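Local structure of cytochrome c (Shewanella violacea, 6A3L) at residues G1-A6 with G59-S64; S18-N23 with E47-L52; A94-A99 with K106-S111. The protein binds heme c covalently and probably serves in electron transfer. All blocks are in the same frame, centred on the assembly; numbering follows the deposited sequence.

Contact 1. Residues G1-A6 with G59-S64; sequences GNFKEA and GFIQGS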
loop_
_atom_site.group_PDB
_atom_site.type_symbol
_atom_site.label_atom_id
_atom_site.label_comp_id
_atom_site.label_asym_id
_atom_site.label_seq_id
_atom_site.Cartn_x
_atom_site.Cartn_y
_atom_site.Cartn_z
ATOM N N GLY A 1 -4.353 19.321 -9.070
ATOM C CA GLY A 1 -3.683 18.309 -8.268
ATOM C C GLY A 1 -3.932 16.904 -8.775
ATOM O O GLY A 1 -4.628 16.720 -9.781
ATOM N N ASN A 2 -3.352 15.902 -8.104
ATOM C CA ASN A 2 -3.552 14.525 -8.552
ATOM C C ASN A 2 -4.972 14.031 -8.278
ATOM O O ASN A 2 -5.537 13.279 -9.090
ATOM C CB ASN A 2 -2.520 13.598 -7.921
ATOM C CG ASN A 2 -2.112 12.479 -8.864
ATOM O OD1 ASN A 2 -2.515 12.460 -10.037
ATOM N ND2 ASN A 2 -1.312 11.536 -8.363
ATOM N N PHE A 3 -5.574 14.477 -7.176
ATOM C CA PHE A 3 -6.871 13.989 -6.724
ATOM C C PHE A 3 -7.992 14.879 -7.249
ATOM O O PHE A 3 -7.938 16.107 -7.113
ATOM C CB PHE A 3 -6.897 13.939 -5.197
ATOM C CG PHE A 3 -5.734 13.208 -4.613
ATOM C CD1 PHE A 3 -4.651 13.899 -4.101
ATOM C CD2 PHE A 3 -5.706 11.823 -4.610
ATOM C CE1 PHE A 3 -3.565 13.220 -3.583
ATOM C CE2 PHE A 3 -4.618 11.143 -4.086
ATOM C CZ PHE A 3 -3.549 11.842 -3.572
ATOM N N LYS A 4 -9.006 14.249 -7.852
ATOM C CA LYS A 4 -10.115 15.004 -8.434
ATOM C C LYS A 4 -10.883 15.803 -7.376
ATOM O O LYS A 4 -11.237 16.968 -7.610
ATOM C CB LYS A 4 -11.042 14.049 -9.186
ATOM C CG LYS A 4 -12.184 14.741 -9.912
ATOM C CD LYS A 4 -12.340 14.244 -11.346
ATOM C CE LYS A 4 -12.806 15.375 -12.253
ATOM N NZ LYS A 4 -14.226 15.739 -11.995
ATOM N N GLU A 5 -11.168 15.195 -6.218
ATOM C CA GLU A 5 -11.848 15.858 -5.104
ATOM C C GLU A 5 -11.103 15.567 -3.810
ATOM O O GLU A 5 -10.267 14.662 -3.742
ATOM C CB GLU A 5 -13.312 15.423 -4.961
ATOM C CG GLU A 5 -14.181 15.770 -6.149
ATOM C CD GLU A 5 -15.204 14.686 -6.456
ATOM O OE1 GLU A 5 -15.894 14.782 -7.500
ATOM O OE2 GLU A 5 -15.314 13.733 -5.651
ATOM N N ALA A 6 -11.426 16.343 -2.766
ATOM C CA ALA A 6 -10.813 16.120 -1.459
ATOM C C ALA A 6 -11.145 14.735 -0.924
ATOM O O ALA A 6 -10.296 14.090 -0.301
ATOM C CB ALA A 6 -11.265 17.193 -0.467
ATOM N N GLY A 59 -1.698 12.392 0.362
ATOM C CA GLY A 59 -3.111 12.577 0.636
ATOM C C GLY A 59 -3.468 13.848 1.379
ATOM O O GLY A 59 -4.631 14.250 1.369
ATOM N N PHE A 60 -2.518 14.470 2.064
ATOM C CA PHE A 60 -2.853 15.621 2.898
ATOM C C PHE A 60 -2.753 16.917 2.100
ATOM O O PHE A 60 -2.040 17.859 2.440
ATOM C CB PHE A 60 -1.988 15.628 4.154
ATOM C CG PHE A 60 -2.319 14.498 5.079
ATOM C CD1 PHE A 60 -3.403 14.592 5.930
ATOM C CD2 PHE A 60 -1.610 13.313 5.025
ATOM C CE1 PHE A 60 -3.737 13.540 6.754
ATOM C CE2 PHE A 60 -1.932 12.265 5.838
ATOM C CZ PHE A 60 -2.998 12.367 6.701
ATOM N N ILE A 61 -3.574 16.977 1.052
ATOM C CA ILE A 61 -3.649 18.208 0.291
ATOM C C ILE A 61 -4.393 19.253 1.105
ATOM O O ILE A 61 -5.166 18.954 2.020
ATOM C CB ILE A 61 -4.318 17.989 -1.077
ATOM C CG1 ILE A 61 -5.813 17.718 -0.926
ATOM C CG2 ILE A 61 -3.627 16.879 -1.861
ATOM C CD1 ILE A 61 -6.583 17.810 -2.268
ATOM N N GLN A 62 -4.163 20.499 0.756
ATOM C CA GLN A 62 -4.758 21.579 1.505
ATOM C C GLN A 62 -6.241 21.669 1.179
ATOM O O GLN A 62 -6.677 21.341 0.067
ATOM C CB GLN A 62 -4.028 22.866 1.152
ATOM C CG GLN A 62 -4.020 23.912 2.209
ATOM C CD GLN A 62 -2.957 24.926 1.901
ATOM O OE1 GLN A 62 -1.907 24.960 2.548
ATOM N NE2 GLN A 62 -3.199 25.736 0.874
ATOM N N GLY A 63 -7.022 22.110 2.163
ATOM C CA GLY A 63 -8.455 22.110 1.958
ATOM C C GLY A 63 -9.150 20.767 2.086
ATOM O O GLY A 63 -10.291 20.635 1.618
ATOM N N SER A 64 -8.467 19.730 2.582
ATOM C CA SER A 64 -9.089 18.433 2.804
ATOM C C SER A 64 -9.382 18.151 4.279
ATOM O O SER A 64 -9.543 16.988 4.657
ATOM C CB SER A 64 -8.240 17.326 2.174
ATOM O OG SER A 64 -7.023 17.137 2.843
#

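Contact 2. Residues S18-N23 with E47-L52; sequences SLMAHN and ENVAAL. With HEC (heme c), chain C.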
loop_
_atom_site.group_PDB
_atom_site.type_symbol
_atom_site.label_atom_id
_atom_site.label_comp_id
_atom_site.label_asym_id
_atom_site.label_seq_id
_atom_site.Cartn_x
_atom_site.Cartn_y
_atom_site.Cartn_z
ATOM N N SER A 18 -4.657 2.310 6.798
ATOM C CA SER A 18 -5.333 1.063 7.145
ATOM C C SER A 18 -4.531 -0.156 6.695
ATOM O O SER A 18 -4.434 -1.154 7.421
ATOM C CB SER A 18 -6.726 1.021 6.542
ATOM O OG SER A 18 -7.293 -0.241 6.831
ATOM N N LEU A 19 -3.992 -0.120 5.477
ATOM C CA LEU A 19 -3.112 -1.200 5.042
ATOM C C LEU A 19 -1.843 -1.257 5.879
ATOM O O LEU A 19 -1.265 -2.338 6.062
ATOM C CB LEU A 19 -2.749 -1.022 3.572
ATOM C CG LEU A 19 -3.885 -1.131 2.531
ATOM C CD1 LEU A 19 -3.337 -1.058 1.124
ATOM C CD2 LEU A 19 -4.619 -2.431 2.688
ATOM N N MET A 20 -1.373 -0.101 6.361
ATOM C CA MET A 20 -0.180 -0.072 7.200
ATOM C C MET A 20 -0.470 -0.619 8.591
ATOM O O MET A 20 0.359 -1.339 9.162
ATOM C CB MET A 20 0.365 1.355 7.260
ATOM C CG MET A 20 1.623 1.515 8.079
ATOM S SD MET A 20 2.467 3.026 7.569
ATOM C CE MET A 20 1.390 4.306 8.204
ATOM N N ALA A 21 -1.639 -0.287 9.155
ATOM C CA ALA A 21 -2.004 -0.814 10.472
ATOM C C ALA A 21 -2.161 -2.327 10.441
ATOM O O ALA A 21 -1.768 -3.014 11.396
ATOM C CB ALA A 21 -3.294 -0.177 10.972
ATOM N N HIS A 22 -2.753 -2.872 9.365
ATOM C CA HIS A 22 -2.887 -4.324 9.279
ATOM C C HIS A 22 -1.520 -4.991 9.297
ATOM O O HIS A 22 -1.295 -5.971 10.018
ATOM C CB HIS A 22 -3.658 -4.760 8.019
ATOM C CG HIS A 22 -3.750 -6.255 7.890
ATOM N ND1 HIS A 22 -2.861 -6.996 7.136
ATOM C CD2 HIS A 22 -4.593 -7.148 8.462
ATOM C CE1 HIS A 22 -3.169 -8.280 7.231
ATOM N NE2 HIS A 22 -4.213 -8.400 8.034
ATOM N N ASN A 23 -0.592 -4.478 8.498
ATOM C CA ASN A 23 0.724 -5.098 8.438
ATOM C C ASN A 23 1.512 -4.874 9.724
ATOM O O ASN A 23 2.238 -5.769 10.169
ATOM C CB ASN A 23 1.474 -4.580 7.220
ATOM C CG ASN A 23 0.956 -5.202 5.938
ATOM O OD1 ASN A 23 1.460 -6.232 5.491
ATOM N ND2 ASN A 23 -0.098 -4.610 5.375
ATOM N N GLU A 47 8.677 -5.052 5.114
ATOM C CA GLU A 47 8.742 -4.491 3.777
ATOM C C GLU A 47 7.480 -3.714 3.484
ATOM O O GLU A 47 7.539 -2.578 2.995
ATOM C CB GLU A 47 8.941 -5.617 2.761
ATOM C CG GLU A 47 10.399 -5.944 2.491
ATOM C CD GLU A 47 10.578 -7.149 1.589
ATOM O OE1 GLU A 47 9.563 -7.680 1.096
ATOM O OE2 GLU A 47 11.737 -7.575 1.392
ATOM N N ASN A 48 6.327 -4.290 3.837
ATOM C CA ASN A 48 5.058 -3.649 3.521
ATOM C C ASN A 48 4.925 -2.309 4.228
ATOM O O ASN A 48 4.608 -1.295 3.592
ATOM C CB ASN A 48 3.893 -4.583 3.862
ATOM C CG ASN A 48 3.853 -5.821 2.958
ATOM O OD1 ASN A 48 4.593 -5.900 1.984
ATOM N ND2 ASN A 48 2.947 -6.755 3.243
ATOM N N VAL A 49 5.223 -2.268 5.538
ATOM C CA VAL A 49 5.014 -1.029 6.293
ATOM C C VAL A 49 5.925 0.065 5.759
ATOM O O VAL A 49 5.512 1.217 5.593
ATOM C CB VAL A 49 5.214 -1.279 7.801
ATOM C CG1 VAL A 49 5.244 0.050 8.593
ATOM C CG2 VAL A 49 4.114 -2.219 8.329
ATOM N N ALA A 50 7.164 -0.293 5.426
ATOM C CA ALA A 50 8.105 0.676 4.875
ATOM C C ALA A 50 7.579 1.285 3.580
ATOM O O ALA A 50 7.577 2.515 3.408
ATOM C CB ALA A 50 9.455 -0.000 4.647
ATOM N N ALA A 51 7.125 0.434 2.653
ATOM C CA ALA A 51 6.581 0.944 1.399
ATOM C C ALA A 51 5.295 1.721 1.641
ATOM O O ALA A 51 5.096 2.794 1.063
ATOM C CB ALA A 51 6.358 -0.214 0.414
ATOM N N LEU A 52 4.420 1.211 2.515
ATOM C CA LEU A 52 3.166 1.906 2.794
ATOM C C LEU A 52 3.405 3.270 3.426
ATOM O O LEU A 52 2.656 4.220 3.158
ATOM C CB LEU A 52 2.281 1.046 3.698
ATOM C CG LEU A 52 1.575 -0.106 2.939
ATOM C CD1 LEU A 52 1.018 -1.187 3.885
ATOM C CD2 LEU A 52 0.481 0.414 1.987
HETATM FE FE HEC C . -1.944 7.066 11.357
HETATM C CHA HEC C . -5.271 7.562 10.488
HETATM C CHB HEC C . -2.512 3.714 11.629
HETATM C CHC HEC C . 1.483 6.443 11.536
HETATM C CHD HEC C . -1.345 10.370 10.919
HETATM N NA HEC C . -3.581 5.884 11.088
HETATM C C1A HEC C . -4.861 6.286 10.769
HETATM C C2A HEC C . -5.694 5.119 10.806
HETATM C C3A HEC C . -4.941 4.056 11.111
HETATM C C4A HEC C . -3.588 4.513 11.294
HETATM C CMA HEC C . -5.429 2.593 11.261
HETATM C CAA HEC C . -7.195 5.111 10.501
HETATM C CBA HEC C . -7.296 5.067 8.966
HETATM C CGA HEC C . -8.728 4.766 8.613
HETATM O O1A HEC C . -9.049 3.557 8.582
HETATM O O2A HEC C . -9.538 5.705 8.389
HETATM N NB HEC C . -0.699 5.364 11.491
HETATM C C1B HEC C . -1.188 4.088 11.703
HETATM C C2B HEC C . -0.070 3.223 12.018
HETATM C C3B HEC C . 1.055 3.966 12.017
HETATM C C4B HEC C . 0.673 5.329 11.671
HETATM C CMB HEC C . -0.240 1.715 12.321
HETATM C CAB HEC C . 2.508 3.483 12.278
HETATM C CBB HEC C . 2.923 2.280 11.843
HETATM N NC HEC C . -0.262 8.187 11.213
HETATM C C1C HEC C . 1.047 7.757 11.380
HETATM C C2C HEC C . 1.900 8.932 11.359
HETATM C C3C HEC C . 1.131 10.026 11.219
HETATM C C4C HEC C . -0.244 9.566 11.103
HETATM C CMC HEC C . 3.433 8.869 11.540
HETATM C CAC HEC C . 1.568 11.518 11.139
HETATM C CBC HEC C . 2.716 11.888 10.554
HETATM N ND HEC C . -3.109 8.650 10.794
HETATM C C1D HEC C . -2.635 9.948 10.699
HETATM C C2D HEC C . -3.737 10.798 10.334
HETATM C C3D HEC C . -4.833 10.032 10.214
HETATM C C4D HEC C . -4.457 8.666 10.508
HETATM C CMD HEC C . -3.629 12.328 10.132
HETATM C CAD HEC C . -6.252 10.509 9.820
HETATM C CBD HEC C . -6.589 10.142 8.367
HETATM C CGD HEC C . -7.987 10.614 8.035
HETATM O O1D HEC C . -8.965 10.074 8.604
HETATM O O2D HEC C . -8.137 11.540 7.208
#

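Contact 3. Residues A94-A99 with K106-S111; sequences AALLLA and KLLKQS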
loop_
_atom_site.group_PDB
_atom_site.type_symbol
_atom_site.label_atom_id
_atom_site.label_comp_id
_atom_site.label_asym_id
_atom_site.label_seq_id
_atom_site.Cartn_x
_atom_site.Cartn_y
_atom_site.Cartn_z
ATOM N N ALA A 94 12.059 2.080 7.786
ATOM C CA ALA A 94 13.218 1.557 7.066
ATOM C C ALA A 94 14.186 0.877 8.019
ATOM O O ALA A 94 14.823 -0.123 7.663
ATOM C CB ALA A 94 13.925 2.676 6.300
ATOM N N ALA A 95 14.333 1.425 9.226
ATOM C CA ALA A 95 15.179 0.786 10.226
ATOM C C ALA A 95 14.610 -0.563 10.644
ATOM O O ALA A 95 15.360 -1.532 10.814
ATOM C CB ALA A 95 15.336 1.712 11.442
ATOM N N LEU A 96 13.287 -0.641 10.828
ATOM C CA LEU A 96 12.652 -1.908 11.201
ATOM C C LEU A 96 12.901 -2.988 10.157
ATOM O O LEU A 96 13.114 -4.165 10.498
ATOM C CB LEU A 96 11.139 -1.712 11.384
ATOM C CG LEU A 96 10.339 -2.945 11.841
ATOM C CD1 LEU A 96 10.947 -3.487 13.137
ATOM C CD2 LEU A 96 8.877 -2.597 12.076
ATOM N N LEU A 97 12.830 -2.610 8.876
ATOM C CA LEU A 97 13.062 -3.557 7.790
ATOM C C LEU A 97 14.485 -4.089 7.819
ATOM O O LEU A 97 14.731 -5.256 7.479
ATOM C CB LEU A 97 12.770 -2.881 6.447
ATOM C CG LEU A 97 13.027 -3.708 5.175
ATOM C CD1 LEU A 97 12.372 -5.068 5.243
ATOM C CD2 LEU A 97 12.544 -2.941 3.962
ATOM N N LEU A 98 15.441 -3.234 8.189
ATOM C CA LEU A 98 16.829 -3.673 8.282
ATOM C C LEU A 98 17.010 -4.625 9.456
ATOM O O LEU A 98 17.706 -5.638 9.345
ATOM C CB LEU A 98 17.753 -2.461 8.424
ATOM C CG LEU A 98 19.125 -2.556 7.734
ATOM C CD1 LEU A 98 19.924 -1.267 7.925
ATOM C CD2 LEU A 98 19.953 -3.780 8.140
ATOM N N ALA A 99 16.364 -4.319 10.581
ATOM C CA ALA A 99 16.425 -5.189 11.746
ATOM C C ALA A 99 15.854 -6.566 11.435
ATOM O O ALA A 99 16.396 -7.584 11.881
ATOM C CB ALA A 99 15.661 -4.546 12.898
ATOM N N LYS A 106 15.865 -8.721 20.642
ATOM C CA LYS A 106 15.750 -7.487 21.395
ATOM C C LYS A 106 15.943 -6.274 20.495
ATOM O O LYS A 106 15.262 -5.264 20.690
ATOM C CB LYS A 106 16.743 -7.498 22.566
ATOM C CG LYS A 106 16.914 -6.140 23.262
ATOM C CD LYS A 106 18.147 -6.069 24.173
ATOM C CE LYS A 106 17.740 -6.162 25.643
ATOM N NZ LYS A 106 18.609 -5.329 26.519
ATOM N N LEU A 107 16.646 -6.495 19.391
ATOM C CA LEU A 107 16.820 -5.480 18.370
ATOM C C LEU A 107 15.487 -5.339 17.611
ATOM O O LEU A 107 15.099 -4.228 17.250
ATOM C CB LEU A 107 17.941 -5.867 17.406
ATOM C CG LEU A 107 18.482 -4.750 16.511
ATOM C CD1 LEU A 107 19.997 -4.834 16.403
ATOM C CD2 LEU A 107 17.838 -4.807 15.134
ATOM N N LEU A 108 14.786 -6.454 17.372
ATOM C CA LEU A 108 13.503 -6.394 16.682
ATOM C C LEU A 108 12.462 -5.673 17.518
ATOM O O LEU A 108 11.754 -4.792 17.020
ATOM C CB LEU A 108 13.027 -7.786 16.267
ATOM C CG LEU A 108 13.488 -8.132 14.850
ATOM C CD1 LEU A 108 12.859 -7.138 13.908
ATOM C CD2 LEU A 108 15.010 -8.105 14.644
ATOM N N LYS A 109 12.373 -6.013 18.796
ATOM C CA LYS A 109 11.373 -5.388 19.646
ATOM C C LYS A 109 11.576 -3.881 19.733
ATOM O O LYS A 109 10.619 -3.114 19.582
ATOM C CB LYS A 109 11.411 -6.024 21.040
ATOM C CG LYS A 109 11.044 -7.503 21.019
ATOM C CD LYS A 109 10.952 -8.117 22.408
ATOM C CE LYS A 109 10.395 -9.542 22.322
ATOM N NZ LYS A 109 10.506 -10.299 23.599
ATOM N N GLN A 110 12.813 -3.430 19.958
ATOM C CA GLN A 110 13.008 -1.993 20.149
ATOM C C GLN A 110 12.825 -1.228 18.837
ATOM O O GLN A 110 12.212 -0.154 18.823
ATOM C CB GLN A 110 14.361 -1.719 20.818
ATOM C CG GLN A 110 15.542 -1.427 19.913
ATOM C CD GLN A 110 16.825 -1.210 20.704
ATOM O OE1 GLN A 110 16.934 -1.625 21.863
ATOM N NE2 GLN A 110 17.798 -0.550 20.086
ATOM N N SER A 111 13.326 -1.759 17.721
ATOM C CA SER A 111 13.124 -1.057 16.463
ATOM C C SER A 111 11.646 -1.032 16.074
ATOM O O SER A 111 11.172 -0.055 15.476
ATOM C CB SER A 111 13.971 -1.697 15.374
ATOM O OG SER A 111 14.017 -0.853 14.237
#

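Contact 1. Residues G1-A6 with G59-S64
Phe3 brings its ring obliquely to Ile61 and Gly59, the larger of two small patches through which the N-terminal tail meets the 59-64 loop. From CB, which heads toward the loop, the chain turns at chi1 (-51°), where CG stands anti to the carbonyl carbon and beside the backbone N; this turn carries the ring to residues 59 and 61. CG itself lies behind the contact. CD1 is the first ring atom to touch, 3.9 Å from Ile61 CG2, and the next atom, CE1, stays on the same methyl while also approaching Gly59 CA at 4.3 Å. At the tip, CZ lies equally far, 4.3 Å, from Gly59 CA, so the ring ends on bare backbone. Two further aromatic rings adjoin it: Tyr12 of helix 6-31 and, nearly parallel to Phe3, His22 of the second subunit, which brings the tail into the dimer interface of this helical-bundle cytochrome c'. The loop itself follows helix 39-53 and doubles back through a type II beta turn from Ile61 to Ser64. Gly63 occupies the turn position with a positive phi (77°), where any CB would collide with the carbonyl O of Gln62. A side chain pins the turn as well: Ser64 OG, held between its backbone N and carbonyl carbon, bonds to Ile61 O at 2.7 Å, whereas the backbone bond from Ser64 N to the same oxygen is weak. Arg13, a heme-binding residue, hydrogen-bonds to both Ser64 OG and Gly59 O, and Phe60, at the centre of an inverse gamma turn, touches the heme. The second patch is simpler, a methyl on a methylene: Ala6 CB rests 4.0 Å from Ser64 CB where helix 6-31 begins, just after Glu5 at its N-cap.

Contact 2. Residues S18-N23 with E47-L52
Asn23 and Asn48 join two buried amides by a nearly straight hydrogen bond that avoids the acceptor's lone pairs. Asn48 ND2 reaches Asn23 OD1 at 2.7 Å, with the oxygen in the plane of the Asn48 amide, yet the donor stands above the Asn23 carbonyl plane, 43° out of it; the two amide planes are 82° apart. The other end of Asn23 is turned back on its own helix, ND2 donating to Leu19 O at 2.6 Å, which fixes the flip of the amide. Arg45 adds a second donor to OD1, and Tyr12 OH of the second subunit a further bond to ND2. With an alanine here, the Asn48 amide and Arg45 would probably be left without their shared acceptor, and the Asn48 amide is likely to be freer to turn.

Around this amide, helices 6-31 and 39-53 run antiparallel as neighbours in the four-helix bundle, their segment axes 8.9 Å apart. Val49 straddles the seam: CG2 meets Asn23 CB at 3.7 Å, and CG1 touches Met20 CG. Leu52 crosses Leu19 at about a right angle, its CD1 pressed 3.4 Å from Leu19 O. Met20 extends with CG anti to the backbone N (chi1 -179°), then bends at chi3, which lays its CE methyl over the heme face, 3.7 Å from HEC C4B. Ala21 CB meets the heme methyl CMA at 3.5 Å. The chemistry thus divides: apolar contacts join the two helices, and Met20 carries the packing on from Val49 to the heme face, while directional amide bonds are likely to fix the helices' register and extend that order into the dimer interface.

Contact 3. Residues A94-A99 with K106-S111
Ser111 and Ala99 sit at the centre of an antiparallel helical hairpin, in which the end of helix 79-99 packs against the start of helix 105-126 in the four-helix bundle. Both residues are small and point toward the opposite helix, with Ala99 CB 4.1 Å from Ser111 CB, and the segment axes come within 9.2 Å. Ser111 places OG anti to its own N (chi1 -167°), projecting it across the interface onto the backbone of Leu96, 3.5 Å from CA. Leu96 N is as near, but the angle there is too poor for a hydrogen bond, so across this contact the hydroxyl packs against the turn, with Ala95 CB alongside.

Leu96 answers from its own side. Its CB points along the interface rather than into it, but with CG anti to the backbone N (chi1 -177°) the end of the chain swings back, bringing CD1 to 3.9 Å from Ser111 C and 4.2 Å from Leu108 CD1. Leu108 closes the hairpin beside Ala99, its CD1 resting on the alanine methyl.

Behind this layer, i to i+4 backbone bonds hold the small residues on their turns: Ala99 N to Ala95 O, and Ser111 N to Leu107 O. The leucines also reach the other half of the bundle, Leu96 touching Met27 of helix 6-31 and Leu108 touching Phe42 of helix 39-53. Leu97, on the face away from the hairpin, packs on Thr43 and Ala46. At the end of helix 79-99, the Leu108 methyl CD2 presses on the Ala99 carbonyl, 3.1 Å from its O.

In the fold
From the N terminus, contact 1 opens first and closes last of the early pair: it brings residues 1-6 back to the loop 59-64, and the largely helical chain between them contains both segments of contact 2. That inner contact closes helix 6-31 onto helix 39-53, near the middle of the chain. Contact 3 follows in series, shutting the short connection between helices 79-99 and 105-126; none of the three cross. Contacts 1 and 3 lie on opposite sides of the chain's centre, about 33 Å apart between centres. Contacts 2 and 3 touch through Glu47 CG and Leu97 CD1, 3.5 Å apart, where the two helical pairs of the bundle meet.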